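Local coordinates for protein peptidyl tryptophan dihydroxylase (Pseudomonas putida, PDB 7CTQ) that is an FAD-dependent monooxygenase that dihydroxylates a peptidyl tryptophan, a step essential for making the cysteine tryptophylquinone cofactor of quinohemoprotein amine dehydrogenase, at residues L211-A220 against R232-A241; L248-R259 against R303-F314. All blocks are in the same frame, centred on the assembly; numbering follows the deposited sequence.

Contact 1. Residues L211-A220 against R232-A241; sequences LADYCAARRA and RALASAEVHA
Val-239 spreads its two methyls over the helix 211-220. With CG1 anti to the backbone N (chi1 -167°), that branch fits between Leu-211 and Cys-215, a turn apart, 4.1 Å from Leu-211 CB and equally far from Cys-215 SG. The other branch, CG2, rests on Ala-212, 3.9 Å from its CB. Two residues on along the strand, Ala-241 CB lies 4.3 Å from Leu-211 CD1.

These pairs fall where helix and strand axes cross at 103° and approach to 8.8 Å, so the helix lies nearly square across strand 238-241. The strand belongs to a mixed sheet in which it pairs antiparallel with strand 158-166; Cys-215 and Val-239 both touch Asn-163 there. The helix therefore packs over this sheet, while the loop leading into the strand wraps past the helix's C-terminal half.

In that half, the CA atoms of Ala-216 and Leu-234 are 5.3 Å apart, an approach the short side chain of Ala-216 probably permits; its CB lies 3.6 Å from Leu-234 O. Leu-234 and Arg-219 run past each other in opposite directions: Leu-234 CD2 sits over the centre of one face of the Arg-219 guanidinium, 3.9 Å above its plane, though the exact placing of the NH2 end is doubtful. Trp-165 adds a cation-pi contact to the same arginine. CD1, the other methyl of Leu-234, lies over a face of the Arg-232 guanidinium. Two waters bridge the segments: one donates to Leu-234 O and weakly accepts from Arg-219 NH1, the other donates to Arg-219 O and accepts from Arg-232 NH1.

Contact 2. Residues L248-R259 against R303-F314; sequences LAGECVGQDWIR and RQFHQQRIEQLF
His-306 makes the direct hydrogen bond of this contact: its NE2 donates to Arg-259 O at 2.9 Å, with an N-H...O angle of 160°. The C=O...N angle of 168° shows that the donor meets the strand carbonyl nearly head-on. A second polar link runs through a water that donates to Glu-251 OE1 and Val-253 O and weakly accepts from Arg-303 NH1.

Two CH-pi contacts follow. Ile-258 CD1 stands over the centre of the His-306 ring, 3.6 Å from its centroid; on the opposite face the helix's own Ile-310 packs its CG1, offset from the ring centre. The bond at the NE2 edge and the packing on both faces together hold the imidazole's orientation. An alanine in place of His-306 would probably leave Arg-259 O without this donor and open a gap between Ile-258 and Ile-310. At the other end, Leu-248 CB lies over the Phe-314 ring, 3.8 Å from its centroid.

The long helix 299-327 thus packs against two sheets: strand 257-259, outermost within the chain of the mixed sheet that also holds the Rossmann-type strands 8-11 and 31-35, and strand 247-249 of a separate three-stranded antiparallel sheet.

Apolar packing fills the remainder. A chi1 of 177° points the Leu-248 branch toward the helix, and its methyls part there, CD1 to Ile-310 CG2 at 3.6 Å and CD2 to the aliphatic part of Glu-311, whose carboxylate pairs with Arg-152. Val-253 CG1 packs against Arg-303 CB at 3.7 Å.

Contact 1 is a surface contact, centred 29 Å from the middle of the chain, whereas contact 2 is buried and lies 13 Å from it; the two centres are 38 Å apart, on opposite sides, and their nearest atoms stay about 17 Å from each other. They share no element, although strand 238-243 is followed directly in sequence by strand 247-249. Each sets a helix against strand and loop, but the chemistry differs: 211-220 with 232-241 buries 482 Å² and combines aliphatic packing by Val-239 and Leu-234 with an arginine face and two water bridges, while 248-259 with 303-314 buries 678 Å² and adds aromatic faces and a direct side-chain-to-backbone hydrogen bond.

Contact 1. Residues L211-A220 against R232-A241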
loop_
_atom_site.group_PDB
_atom_site.type_symbol
_atom_site.label_atom_id
_atom_site.label_comp_id
_atom_site.label_asym_id
_atom_site.label_seq_id
_atom_site.Cartn_x
_atom_site.Cartn_y
_atom_site.Cartn_z
ATOM N N LEU A 211 -18.183 -22.935 -3.148
ATOM C CA LEU A 211 -16.961 -22.285 -3.624
ATOM C C LEU A 211 -15.986 -23.276 -4.247
ATOM O O LEU A 211 -15.340 -22.962 -5.256
ATOM C CB LEU A 211 -16.275 -21.546 -2.477
ATOM C CG LEU A 211 -16.983 -20.290 -1.988
ATOM C CD1 LEU A 211 -16.179 -19.641 -0.874
ATOM C CD2 LEU A 211 -17.216 -19.329 -3.150
ATOM N N ALA A 212 -15.848 -24.465 -3.648
ATOM C CA ALA A 212 -14.903 -25.451 -4.165
ATOM C C ALA A 212 -15.252 -25.840 -5.596
ATOM O O ALA A 212 -14.386 -25.826 -6.481
ATOM C CB ALA A 212 -14.878 -26.682 -3.259
ATOM N N ASP A 213 -16.528 -26.173 -5.845
ATOM C CA ASP A 213 -16.967 -26.510 -7.204
ATOM C C ASP A 213 -16.812 -25.340 -8.155
ATOM O O ASP A 213 -16.548 -25.525 -9.352
ATOM C CB ASP A 213 -18.427 -26.944 -7.199
ATOM C CG ASP A 213 -18.610 -28.355 -6.676
ATOM O OD1 ASP A 213 -17.693 -29.176 -6.842
ATOM O OD2 ASP A 213 -19.686 -28.635 -6.127
ATOM N N TYR A 214 -17.065 -24.129 -7.654
ATOM C CA TYR A 214 -16.959 -22.939 -8.485
ATOM C C TYR A 214 -15.524 -22.733 -8.951
ATOM O O TYR A 214 -15.269 -22.537 -10.143
ATOM C CB TYR A 214 -17.469 -21.729 -7.694
ATOM C CG TYR A 214 -17.536 -20.454 -8.489
ATOM C CD1 TYR A 214 -18.683 -20.112 -9.196
ATOM C CD2 TYR A 214 -16.444 -19.595 -8.541
ATOM C CE1 TYR A 214 -18.748 -18.935 -9.931
ATOM C CE2 TYR A 214 -16.496 -18.411 -9.269
ATOM C CZ TYR A 214 -17.648 -18.090 -9.963
ATOM O OH TYR A 214 -17.698 -16.922 -10.689
ATOM N N CYS A 215 -14.569 -22.797 -8.017
ATOM C CA CYS A 215 -13.166 -22.654 -8.379
ATOM C C CYS A 215 -12.701 -23.778 -9.296
ATOM O O CYS A 215 -11.942 -23.540 -10.248
ATOM C CB CYS A 215 -12.316 -22.617 -7.116
ATOM S SG CYS A 215 -12.492 -21.046 -6.227
ATOM N N ALA A 216 -13.117 -25.017 -9.009
ATOM C CA ALA A 216 -12.695 -26.148 -9.832
ATOM C C ALA A 216 -13.123 -25.958 -11.280
ATOM O O ALA A 216 -12.321 -26.133 -12.205
ATOM C CB ALA A 216 -13.257 -27.451 -9.254
ATOM N N ALA A 217 -14.369 -25.539 -11.503
ATOM C CA ALA A 217 -14.823 -25.352 -12.877
ATOM C C ALA A 217 -14.041 -24.257 -13.591
ATOM O O ALA A 217 -13.741 -24.385 -14.788
ATOM C CB ALA A 217 -16.320 -25.054 -12.907
ATOM N N ARG A 218 -13.708 -23.164 -12.884
ATOM C CA ARG A 218 -12.945 -22.085 -13.515
ATOM C C ARG A 218 -11.529 -22.534 -13.863
ATOM O O ARG A 218 -11.034 -22.252 -14.966
ATOM C CB ARG A 218 -12.916 -20.849 -12.605
ATOM C CG ARG A 218 -14.182 -20.008 -12.700
ATOM C CD ARG A 218 -13.950 -18.592 -12.182
ATOM N NE ARG A 218 -15.178 -17.809 -12.174
ATOM C CZ ARG A 218 -15.513 -16.923 -13.108
ATOM N NH1 ARG A 218 -14.714 -16.682 -14.142
ATOM N NH2 ARG A 218 -16.665 -16.282 -13.004
ATOM N N ARG A 219 -10.859 -23.235 -12.939
ATOM C CA ARG A 219 -9.530 -23.760 -13.244
ATOM C C ARG A 219 -9.585 -24.774 -14.378
ATOM O O ARG A 219 -8.732 -24.762 -15.276
ATOM C CB ARG A 219 -8.902 -24.378 -11.993
ATOM C CG ARG A 219 -8.531 -23.355 -10.945
ATOM C CD ARG A 219 -8.183 -24.022 -9.643
ATOM N NE ARG A 219 -7.027 -24.861 -9.814
ATOM C CZ ARG A 219 -6.800 -25.982 -9.151
ATOM N NH1 ARG A 219 -7.650 -26.428 -8.236
ATOM N NH2 ARG A 219 -5.700 -26.652 -9.420
ATOM N N ALA A 220 -10.599 -25.646 -14.374
ATOM C CA ALA A 220 -10.734 -26.628 -15.446
ATOM C C ALA A 220 -10.973 -25.981 -16.802
ATOM O O ALA A 220 -10.708 -26.606 -17.833
ATOM C CB ALA A 220 -11.877 -27.595 -15.130
ATOM N N ARG A 232 -3.395 -30.767 -11.051
ATOM C CA ARG A 232 -4.231 -29.630 -10.709
ATOM C C ARG A 232 -4.969 -29.771 -9.381
ATOM O O ARG A 232 -5.402 -28.751 -8.826
ATOM C CB ARG A 232 -5.237 -29.371 -11.836
ATOM C CG ARG A 232 -4.584 -28.895 -13.136
ATOM C CD ARG A 232 -5.595 -28.859 -14.261
ATOM N NE ARG A 232 -5.941 -30.209 -14.703
ATOM C CZ ARG A 232 -6.897 -30.494 -15.582
ATOM N NH1 ARG A 232 -7.626 -29.522 -16.113
ATOM N NH2 ARG A 232 -7.128 -31.760 -15.924
ATOM N N ALA A 233 -5.103 -30.986 -8.848
ATOM C CA ALA A 233 -5.830 -31.238 -7.599
ATOM C C ALA A 233 -7.184 -30.525 -7.582
ATOM O O ALA A 233 -7.546 -29.834 -6.627
ATOM C CB ALA A 233 -4.993 -30.835 -6.383
ATOM N N LEU A 234 -7.945 -30.717 -8.659
ATOM C CA LEU A 234 -9.206 -30.011 -8.822
ATOM C C LEU A 234 -10.179 -30.297 -7.688
ATOM O O LEU A 234 -10.978 -29.426 -7.328
ATOM C CB LEU A 234 -9.820 -30.375 -10.172
ATOM C CG LEU A 234 -9.064 -29.810 -11.381
ATOM C CD1 LEU A 234 -9.620 -30.322 -12.696
ATOM C CD2 LEU A 234 -9.091 -28.274 -11.361
ATOM N N ALA A 235 -10.131 -31.493 -7.101
ATOM C CA ALA A 235 -11.076 -31.783 -6.029
ATOM C C ALA A 235 -10.545 -31.414 -4.644
ATOM O O ALA A 235 -11.316 -30.953 -3.795
ATOM C CB ALA A 235 -11.464 -33.269 -6.043
ATOM N N SER A 236 -9.251 -31.610 -4.382
ATOM C CA SER A 236 -8.734 -31.519 -3.020
ATOM C C SER A 236 -8.015 -30.209 -2.715
ATOM O O SER A 236 -7.606 -30.010 -1.571
ATOM C CB SER A 236 -7.785 -32.693 -2.734
ATOM O OG SER A 236 -6.568 -32.552 -3.447
ATOM N N ALA A 237 -7.826 -29.331 -3.701
ATOM C CA ALA A 237 -7.135 -28.067 -3.445
ATOM C C ALA A 237 -7.826 -27.292 -2.328
ATOM O O ALA A 237 -9.058 -27.243 -2.257
ATOM C CB ALA A 237 -7.093 -27.214 -4.715
ATOM N N GLU A 238 -7.031 -26.719 -1.424
ATOM C CA GLU A 238 -7.587 -25.776 -0.461
ATOM C C GLU A 238 -8.298 -24.645 -1.196
ATOM O O GLU A 238 -7.914 -24.264 -2.304
ATOM C CB GLU A 238 -6.495 -25.194 0.427
ATOM C CG GLU A 238 -5.438 -26.190 0.867
ATOM C CD GLU A 238 -4.293 -25.513 1.607
ATOM O OE1 GLU A 238 -4.465 -24.343 2.012
ATOM O OE2 GLU A 238 -3.224 -26.140 1.780
ATOM N N VAL A 239 -9.366 -24.136 -0.580
ATOM C CA VAL A 239 -10.178 -23.050 -1.129
ATOM C C VAL A 239 -10.244 -21.943 -0.087
ATOM O O VAL A 239 -10.599 -22.196 1.071
ATOM C CB VAL A 239 -11.604 -23.503 -1.509
ATOM C CG1 VAL A 239 -12.291 -22.433 -2.350
ATOM C CG2 VAL A 239 -11.583 -24.816 -2.270
ATOM N N HIS A 240 -9.893 -20.721 -0.493
ATOM C CA HIS A 240 -9.929 -19.563 0.394
ATOM C C HIS A 240 -10.537 -18.382 -0.345
ATOM O O HIS A 240 -10.342 -18.221 -1.556
ATOM C CB HIS A 240 -8.539 -19.158 0.896
ATOM C CG HIS A 240 -7.779 -20.258 1.568
ATOM N ND1 HIS A 240 -7.808 -20.458 2.931
ATOM C CD2 HIS A 240 -6.945 -21.201 1.067
ATOM C CE1 HIS A 240 -7.032 -21.482 3.241
ATOM N NE2 HIS A 240 -6.494 -21.949 2.128
ATOM N N ALA A 241 -11.270 -17.551 0.393
ATOM C CA ALA A 241 -11.902 -16.365 -0.163
ATOM C C ALA A 241 -11.394 -15.138 0.591
ATOM O O ALA A 241 -11.425 -15.105 1.825
ATOM C CB ALA A 241 -13.427 -16.486 -0.091
HETATM O O HOH W 1 -10.315 -26.733 -7.594
HETATM O O HOH W 2 -7.159 -26.776 -16.528
#

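Contact 2. Residues L248-R259 against R303-F314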
loop_
_atom_site.group_PDB
_atom_site.type_symbol
_atom_site.label_atom_id
_atom_site.label_comp_id
_atom_site.label_asym_id
_atom_site.label_seq_id
_atom_site.Cartn_x
_atom_site.Cartn_y
_atom_site.Cartn_z
ATOM N N LEU A 248 -10.413 2.701 1.790
ATOM C CA LEU A 248 -9.706 3.727 2.534
ATOM C C LEU A 248 -10.343 3.814 3.914
ATOM O O LEU A 248 -11.559 3.994 4.019
ATOM C CB LEU A 248 -9.780 5.075 1.806
ATOM C CG LEU A 248 -9.163 6.312 2.457
ATOM C CD1 LEU A 248 -7.652 6.217 2.622
ATOM C CD2 LEU A 248 -9.553 7.545 1.608
ATOM N N ALA A 249 -9.529 3.688 4.961
ATOM C CA ALA A 249 -10.057 3.612 6.318
ATOM C C ALA A 249 -10.698 4.926 6.756
ATOM O O ALA A 249 -10.169 6.008 6.503
ATOM C CB ALA A 249 -8.945 3.236 7.294
ATOM N N GLY A 250 -11.825 4.818 7.469
ATOM C CA GLY A 250 -12.501 6.012 7.959
ATOM C C GLY A 250 -11.627 6.858 8.867
ATOM O O GLY A 250 -11.541 8.078 8.700
ATOM N N GLU A 251 -10.972 6.224 9.845
ATOM C CA GLU A 251 -10.041 6.887 10.753
ATOM C C GLU A 251 -8.689 6.200 10.647
ATOM O O GLU A 251 -8.623 4.970 10.645
ATOM C CB GLU A 251 -10.533 6.825 12.204
ATOM C CG GLU A 251 -11.874 7.480 12.437
ATOM C CD GLU A 251 -11.923 8.885 11.878
ATOM O OE1 GLU A 251 -10.966 9.651 12.134
ATOM O OE2 GLU A 251 -12.910 9.215 11.179
ATOM N N CYS A 252 -7.609 6.972 10.579
ATOM C CA CYS A 252 -6.298 6.349 10.471
ATOM C C CYS A 252 -5.255 6.895 11.435
ATOM O O CYS A 252 -4.108 6.436 11.389
ATOM C CB CYS A 252 -5.762 6.460 9.035
ATOM S SG CYS A 252 -5.763 8.123 8.372
ATOM N N VAL A 253 -5.604 7.849 12.297
ATOM C CA VAL A 253 -4.653 8.357 13.283
ATOM C C VAL A 253 -5.420 9.027 14.421
ATOM O O VAL A 253 -6.439 9.688 14.202
ATOM C CB VAL A 253 -3.628 9.315 12.623
ATOM C CG1 VAL A 253 -4.341 10.455 11.899
ATOM C CG2 VAL A 253 -2.626 9.841 13.643
ATOM N N GLY A 254 -4.909 8.855 15.643
ATOM C CA GLY A 254 -5.475 9.436 16.847
ATOM C C GLY A 254 -4.435 10.180 17.663
ATOM O O GLY A 254 -3.315 10.412 17.191
ATOM N N GLN A 255 -4.792 10.567 18.890
ATOM C CA GLN A 255 -3.832 11.222 19.774
ATOM C C GLN A 255 -2.680 10.295 20.140
ATOM O O GLN A 255 -1.556 10.755 20.368
ATOM C CB GLN A 255 -4.535 11.702 21.043
ATOM C CG GLN A 255 -5.624 12.713 20.784
ATOM C CD GLN A 255 -5.098 13.945 20.076
ATOM O OE1 GLN A 255 -5.439 14.206 18.919
ATOM N NE2 GLN A 255 -4.256 14.713 20.771
ATOM N N ASP A 256 -2.936 8.996 20.185
ATOM C CA ASP A 256 -1.936 8.039 20.637
ATOM C C ASP A 256 -2.000 6.761 19.823
ATOM O O ASP A 256 -1.688 5.681 20.332
ATOM C CB ASP A 256 -2.097 7.714 22.132
ATOM C CG ASP A 256 -3.501 7.221 22.490
ATOM O OD1 ASP A 256 -4.263 6.802 21.590
ATOM O OD2 ASP A 256 -3.843 7.238 23.694
ATOM N N TRP A 257 -2.411 6.856 18.561
ATOM C CA TRP A 257 -2.428 5.670 17.719
ATOM C C TRP A 257 -2.352 6.083 16.259
ATOM O O TRP A 257 -2.606 7.237 15.898
ATOM C CB TRP A 257 -3.665 4.798 17.973
ATOM C CG TRP A 257 -4.982 5.434 17.633
ATOM C CD1 TRP A 257 -5.768 6.183 18.462
ATOM C CD2 TRP A 257 -5.679 5.360 16.377
ATOM N NE1 TRP A 257 -6.906 6.583 17.798
ATOM C CE2 TRP A 257 -6.872 6.095 16.518
ATOM C CE3 TRP A 257 -5.404 4.754 15.152
ATOM C CZ2 TRP A 257 -7.787 6.239 15.479
ATOM C CZ3 TRP A 257 -6.316 4.900 14.116
ATOM C CH2 TRP A 257 -7.492 5.638 14.288
ATOM N N ILE A 258 -2.012 5.117 15.425
ATOM C CA ILE A 258 -1.924 5.352 13.992
ATOM C C ILE A 258 -2.166 4.024 13.296
ATOM O O ILE A 258 -1.777 2.967 13.799
ATOM C CB ILE A 258 -0.563 5.987 13.613
ATOM C CG1 ILE A 258 -0.620 6.600 12.213
ATOM C CG2 ILE A 258 0.612 4.976 13.709
ATOM C CD1 ILE A 258 0.659 7.304 11.847
ATOM N N ARG A 259 -2.855 4.077 12.164
ATOM C CA ARG A 259 -2.954 2.944 11.261
ATOM C C ARG A 259 -1.981 3.111 10.099
ATOM O O ARG A 259 -1.834 4.206 9.544
ATOM C CB ARG A 259 -4.384 2.789 10.729
ATOM C CG ARG A 259 -5.302 2.023 11.672
ATOM C CD ARG A 259 -6.763 2.279 11.386
ATOM N NE ARG A 259 -7.334 1.252 10.525
ATOM C CZ ARG A 259 -8.177 0.313 10.940
ATOM N NH1 ARG A 259 -8.547 0.263 12.209
ATOM N NH2 ARG A 259 -8.653 -0.573 10.080
ATOM N N ARG A 303 -2.106 14.730 12.721
ATOM C CA ARG A 303 -3.186 13.854 12.283
ATOM C C ARG A 303 -3.618 14.202 10.869
ATOM O O ARG A 303 -3.823 13.309 10.038
ATOM C CB ARG A 303 -4.380 13.935 13.241
ATOM C CG ARG A 303 -4.121 13.305 14.629
ATOM C CD ARG A 303 -5.135 13.783 15.690
ATOM N NE ARG A 303 -6.403 13.072 15.552
ATOM C CZ ARG A 303 -7.373 13.063 16.462
ATOM N NH1 ARG A 303 -8.484 12.380 16.224
ATOM N NH2 ARG A 303 -7.236 13.735 17.601
ATOM N N GLN A 304 -3.740 15.502 10.579
ATOM C CA GLN A 304 -4.122 15.925 9.237
ATOM C C GLN A 304 -3.070 15.507 8.219
ATOM O O GLN A 304 -3.401 15.056 7.116
ATOM C CB GLN A 304 -4.334 17.436 9.206
ATOM C CG GLN A 304 -4.752 17.944 7.818
ATOM C CD GLN A 304 -4.873 19.456 7.750
ATOM O OE1 GLN A 304 -5.068 20.108 8.768
ATOM N NE2 GLN A 304 -4.753 20.021 6.541
ATOM N N PHE A 305 -1.792 15.609 8.586
ATOM C CA PHE A 305 -0.740 15.211 7.659
ATOM C C PHE A 305 -0.892 13.745 7.254
ATOM O O PHE A 305 -0.812 13.405 6.064
ATOM C CB PHE A 305 0.640 15.469 8.281
ATOM C CG PHE A 305 1.767 15.215 7.333
ATOM C CD1 PHE A 305 2.321 13.944 7.217
ATOM C CD2 PHE A 305 2.249 16.236 6.526
ATOM C CE1 PHE A 305 3.338 13.685 6.307
ATOM C CE2 PHE A 305 3.282 15.995 5.621
ATOM C CZ PHE A 305 3.820 14.714 5.504
ATOM N N HIS A 306 -1.137 12.863 8.221
ATOM C CA HIS A 306 -1.234 11.442 7.902
ATOM C C HIS A 306 -2.506 11.118 7.116
ATOM O O HIS A 306 -2.454 10.388 6.122
ATOM C CB HIS A 306 -1.172 10.597 9.180
ATOM C CG HIS A 306 -1.011 9.132 8.917
ATOM N ND1 HIS A 306 0.081 8.613 8.251
ATOM C CD2 HIS A 306 -1.805 8.077 9.220
ATOM C CE1 HIS A 306 -0.053 7.300 8.152
ATOM N NE2 HIS A 306 -1.184 6.950 8.741
ATOM N N GLN A 307 -3.656 11.631 7.566
ATOM C CA GLN A 307 -4.913 11.363 6.871
ATOM C C GLN A 307 -4.823 11.768 5.407
ATOM O O GLN A 307 -5.145 10.985 4.509
ATOM C CB GLN A 307 -6.062 12.122 7.533
ATOM C CG GLN A 307 -6.585 11.539 8.813
ATOM C CD GLN A 307 -7.208 12.605 9.685
ATOM O OE1 GLN A 307 -7.961 13.454 9.204
ATOM N NE2 GLN A 307 -6.858 12.600 10.964
ATOM N N GLN A 308 -4.395 13.002 5.155
ATOM C CA GLN A 308 -4.397 13.517 3.791
ATOM C C GLN A 308 -3.375 12.804 2.910
ATOM O O GLN A 308 -3.646 12.551 1.728
ATOM C CB GLN A 308 -4.162 15.025 3.824
ATOM C CG GLN A 308 -5.280 15.749 4.574
ATOM C CD GLN A 308 -5.124 17.252 4.515
ATOM O OE1 GLN A 308 -4.015 17.767 4.551
ATOM N NE2 GLN A 308 -6.237 17.961 4.401
ATOM N N ARG A 309 -2.206 12.459 3.454
ATOM C CA ARG A 309 -1.261 11.646 2.692
ATOM C C ARG A 309 -1.871 10.293 2.330
ATOM O O ARG A 309 -1.823 9.865 1.169
ATOM C CB ARG A 309 0.045 11.457 3.476
ATOM C CG ARG A 309 0.989 10.411 2.845
ATOM C CD ARG A 309 2.372 10.339 3.522
ATOM N NE ARG A 309 3.162 9.203 3.030
ATOM C CZ ARG A 309 3.833 9.211 1.876
ATOM N NH1 ARG A 309 3.809 10.288 1.100
ATOM N NH2 ARG A 309 4.527 8.146 1.495
ATOM N N ILE A 310 -2.459 9.604 3.319
ATOM C CA ILE A 310 -3.042 8.285 3.069
ATOM C C ILE A 310 -4.127 8.369 1.998
ATOM O O ILE A 310 -4.211 7.514 1.109
ATOM C CB ILE A 310 -3.596 7.684 4.379
ATOM C CG1 ILE A 310 -2.467 7.359 5.365
ATOM C CG2 ILE A 310 -4.417 6.452 4.093
ATOM C CD1 ILE A 310 -1.360 6.529 4.777
ATOM N N GLU A 311 -4.986 9.390 2.071
ATOM C CA GLU A 311 -6.052 9.497 1.083
ATOM C C GLU A 311 -5.484 9.749 -0.314
ATOM O O GLU A 311 -5.907 9.110 -1.290
ATOM C CB GLU A 311 -7.039 10.592 1.496
ATOM C CG GLU A 311 -8.098 10.871 0.434
ATOM C CD GLU A 311 -9.345 11.545 0.988
ATOM O OE1 GLU A 311 -10.265 11.809 0.189
ATOM O OE2 GLU A 311 -9.414 11.808 2.214
ATOM N N GLN A 312 -4.497 10.644 -0.432
ATOM C CA GLN A 312 -3.915 10.893 -1.750
ATOM C C GLN A 312 -3.199 9.653 -2.298
ATOM O O GLN A 312 -3.309 9.346 -3.497
ATOM C CB GLN A 312 -2.983 12.099 -1.696
ATOM C CG GLN A 312 -3.738 13.399 -1.473
ATOM C CD GLN A 312 -4.838 13.638 -2.512
ATOM O OE1 GLN A 312 -6.031 13.710 -2.182
ATOM N NE2 GLN A 312 -4.442 13.737 -3.769
ATOM N N LEU A 313 -2.470 8.920 -1.442
ATOM C CA LEU A 313 -1.869 7.659 -1.879
ATOM C C LEU A 313 -2.938 6.698 -2.395
ATOM O O LEU A 313 -2.826 6.169 -3.509
ATOM C CB LEU A 313 -1.073 7.008 -0.732
ATOM C CG LEU A 313 0.277 7.582 -0.274
ATOM C CD1 LEU A 313 0.803 6.798 0.931
ATOM C CD2 LEU A 313 1.332 7.584 -1.374
ATOM N N PHE A 314 -3.990 6.475 -1.597
ATOM C CA PHE A 314 -5.087 5.592 -1.993
ATOM C C PHE A 314 -5.623 5.957 -3.363
ATOM O O PHE A 314 -5.783 5.098 -4.238
ATOM C CB PHE A 314 -6.215 5.667 -0.960
ATOM C CG PHE A 314 -7.468 4.917 -1.360
ATOM C CD1 PHE A 314 -7.566 3.533 -1.173
ATOM C CD2 PHE A 314 -8.552 5.591 -1.908
ATOM C CE1 PHE A 314 -8.720 2.859 -1.525
ATOM C CE2 PHE A 314 -9.701 4.922 -2.271
ATOM C CZ PHE A 314 -9.788 3.552 -2.085
HETATM O O HOH W 3 -9.475 9.454 14.826
#